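Local coordinates for heat shock protein STI1 (Saccharomyces cerevisiae, PDB 3UPV) that acts as a co-chaperone linking Hsp70 and Hsp90, its TPR2B domain here holding a C-terminal Hsp70 peptide, at residues 74-79 against 112-117. Sequence-based numbering, arbitrary orientation.
Sequences AYIRKA and REIDQL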
loop_
_atom_site.group_PDB
_atom_site.type_symbol
_atom_site.label_atom_id
_atom_site.label_comp_id
_atom_site.label_asym_id
_atom_site.label_seq_id
_atom_site.Cartn_x
_atom_site.Cartn_y
_atom_site.Cartn_z
ATOM N N ALA A 74 0.377 -2.067 -3.941
ATOM C CA ALA A 74 0.621 -0.611 -3.853
ATOM C C ALA A 74 -0.523 0.164 -4.511
ATOM O O ALA A 74 -0.942 1.203 -4.028
ATOM C CB ALA A 74 1.895 -0.290 -4.470
ATOM N N TYR A 75 -1.012 -0.359 -5.621
ATOM C CA TYR A 75 -2.130 0.296 -6.302
ATOM C C TYR A 75 -3.405 0.223 -5.469
ATOM O O TYR A 75 -4.119 1.290 -5.305
ATOM C CB TYR A 75 -2.396 -0.299 -7.668
ATOM C CG TYR A 75 -1.275 -0.252 -8.686
ATOM C CD1 TYR A 75 -1.108 0.844 -9.550
ATOM C CD2 TYR A 75 -0.385 -1.320 -8.817
ATOM C CE1 TYR A 75 -0.066 0.847 -10.504
ATOM C CE2 TYR A 75 0.673 -1.276 -9.715
ATOM C CZ TYR A 75 0.808 -0.237 -10.580
ATOM O OH TYR A 75 1.832 -0.320 -11.522
ATOM N N ILE A 76 -3.670 -0.957 -4.884
ATOM C CA ILE A 76 -4.864 -1.100 -4.105
ATOM C C ILE A 76 -4.787 -0.209 -2.851
ATOM O O ILE A 76 -5.717 0.572 -2.501
ATOM C CB ILE A 76 -5.139 -2.534 -3.719
ATOM C CG1 ILE A 76 -5.397 -3.337 -4.984
ATOM C CG2 ILE A 76 -6.347 -2.557 -2.731
ATOM C CD1 ILE A 76 -5.422 -4.820 -4.763
ATOM N N ARG A 77 -3.608 -0.221 -2.223
ATOM C CA ARG A 77 -3.395 0.660 -1.070
ATOM C C ARG A 77 -3.601 2.137 -1.369
ATOM O O ARG A 77 -4.206 2.912 -0.579
ATOM C CB ARG A 77 -1.989 0.416 -0.565
ATOM C CG ARG A 77 -1.932 0.779 0.819
ATOM C CD ARG A 77 -0.574 0.543 1.507
ATOM N NE ARG A 77 -0.064 -0.840 1.485
ATOM C CZ ARG A 77 -0.545 -1.806 2.270
ATOM N NH1 ARG A 77 -0.033 -3.058 2.257
ATOM N NH2 ARG A 77 -1.540 -1.500 3.093
ATOM N N LYS A 78 -2.983 2.599 -2.444
ATOM C CA LYS A 78 -3.160 3.986 -2.853
ATOM C C LYS A 78 -4.631 4.378 -3.070
ATOM O O LYS A 78 -5.044 5.457 -2.639
ATOM C CB LYS A 78 -2.446 4.178 -4.166
ATOM C CG LYS A 78 -2.558 5.591 -4.735
ATOM C CD LYS A 78 -1.743 5.662 -6.044
ATOM C CE LYS A 78 -2.042 6.938 -6.802
ATOM N NZ LYS A 78 -1.205 7.097 -8.054
ATOM N N ALA A 79 -5.377 3.517 -3.784
ATOM C CA ALA A 79 -6.802 3.789 -4.035
ATOM C C ALA A 79 -7.555 3.907 -2.748
ATOM O O ALA A 79 -8.455 4.759 -2.622
ATOM C CB ALA A 79 -7.413 2.723 -4.872
ATOM N N ARG A 112 -12.007 -9.230 -6.166
ATOM C CA ARG A 112 -13.122 -8.888 -5.300
ATOM C C ARG A 112 -12.848 -7.606 -4.540
ATOM O O ARG A 112 -13.736 -6.739 -4.468
ATOM C CB ARG A 112 -13.506 -10.055 -4.349
ATOM C CG ARG A 112 -14.244 -11.128 -5.098
ATOM C CD ARG A 112 -14.660 -12.181 -4.078
ATOM N NE ARG A 112 -15.158 -13.400 -4.713
ATOM C CZ ARG A 112 -14.397 -14.461 -4.974
ATOM N NH1 ARG A 112 -14.926 -15.541 -5.558
ATOM N NH2 ARG A 112 -13.093 -14.442 -4.656
ATOM N N GLU A 113 -11.619 -7.463 -4.024
ATOM C CA GLU A 113 -11.327 -6.286 -3.225
ATOM C C GLU A 113 -11.354 -5.031 -4.105
ATOM O O GLU A 113 -11.950 -4.003 -3.754
ATOM C CB GLU A 113 -9.977 -6.422 -2.543
ATOM C CG GLU A 113 -9.615 -5.078 -1.811
ATOM C CD GLU A 113 -8.361 -5.104 -0.946
ATOM O OE1 GLU A 113 -8.261 -4.175 -0.054
ATOM O OE2 GLU A 113 -7.511 -5.986 -1.168
ATOM N N ILE A 114 -10.832 -5.151 -5.315
ATOM C CA ILE A 114 -10.735 -3.995 -6.173
ATOM C C ILE A 114 -12.125 -3.575 -6.596
ATOM O O ILE A 114 -12.417 -2.364 -6.622
ATOM C CB ILE A 114 -9.892 -4.308 -7.402
ATOM C CG1 ILE A 114 -8.403 -4.510 -6.960
ATOM C CG2 ILE A 114 -10.069 -3.199 -8.444
ATOM C CD1 ILE A 114 -7.441 -5.032 -8.050
ATOM N N ASP A 115 -12.989 -4.546 -6.890
ATOM C CA ASP A 115 -14.372 -4.249 -7.332
ATOM C C ASP A 115 -15.182 -3.557 -6.201
ATOM O O ASP A 115 -15.963 -2.628 -6.433
ATOM C CB ASP A 115 -15.120 -5.518 -7.794
ATOM C CG ASP A 115 -14.676 -6.017 -9.197
ATOM O OD1 ASP A 115 -14.015 -5.239 -9.953
ATOM O OD2 ASP A 115 -14.978 -7.192 -9.532
ATOM N N GLN A 116 -14.956 -3.917 -4.968
ATOM C CA GLN A 116 -15.723 -3.257 -3.919
ATOM C C GLN A 116 -15.201 -1.843 -3.605
ATOM O O GLN A 116 -15.998 -0.961 -3.246
ATOM C CB GLN A 116 -15.897 -4.117 -2.667
ATOM C CG GLN A 116 -14.607 -4.452 -1.905
ATOM C CD GLN A 116 -14.298 -3.480 -0.809
ATOM O OE1 GLN A 116 -15.172 -2.848 -0.265
ATOM N NE2 GLN A 116 -13.020 -3.367 -0.460
ATOM N N LEU A 117 -13.888 -1.652 -3.776
ATOM C CA LEU A 117 -13.314 -0.292 -3.690
ATOM C C LEU A 117 -13.867 0.552 -4.803
ATOM O O LEU A 117 -14.246 1.699 -4.555
ATOM C CB LEU A 117 -11.770 -0.294 -3.728
ATOM C CG LEU A 117 -11.193 -0.963 -2.489
ATOM C CD1 LEU A 117 -9.718 -1.155 -2.647
ATOM C CD2 LEU A 117 -11.580 -0.280 -1.111
#
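Ile76 reaches from helix 72-84, the first helix of the ninth tetratricopeptide repeat, and packs against Glu113, Ile114 and Leu117 of helix 111-124, the last helix of this TPR2B construct. The two segments run nearly parallel, 24° apart with their axes 10.9 Å from each other, so side chains alone bridge them. From CB, which points at the facing helix, Ile76 forks. CG2, anti to the backbone N, lies 3.7 Å from Leu117 CD1 and also 3.7 Å from Glu113 OE1, a methyl set against a carboxylate. CG1 takes the other branch, anti to the carbonyl carbon (chi1 -64°), and comes within 3.8 Å of Ile114 CG1. Cut back to alanine, this position would probably leave a gap between the helices and deprive Ile114 and Leu117 of an apolar partner. Glu113 stretches its chain toward helix 72-84, and its OE2 hydrogen-bonds a polar side chain of the bound Hsp70 peptide; Ile76 also packs on the peptide, so the contact borders the peptide site of TPR2B. Leu117 and Ala79 both touch Leu95 of helix 88-106. The Ile76 and Ile114 side chains cross at about a right angle, with Ile76 CD1 3.7 Å from Ile114 CG1 and 3.9 Å from Ile114 CD1.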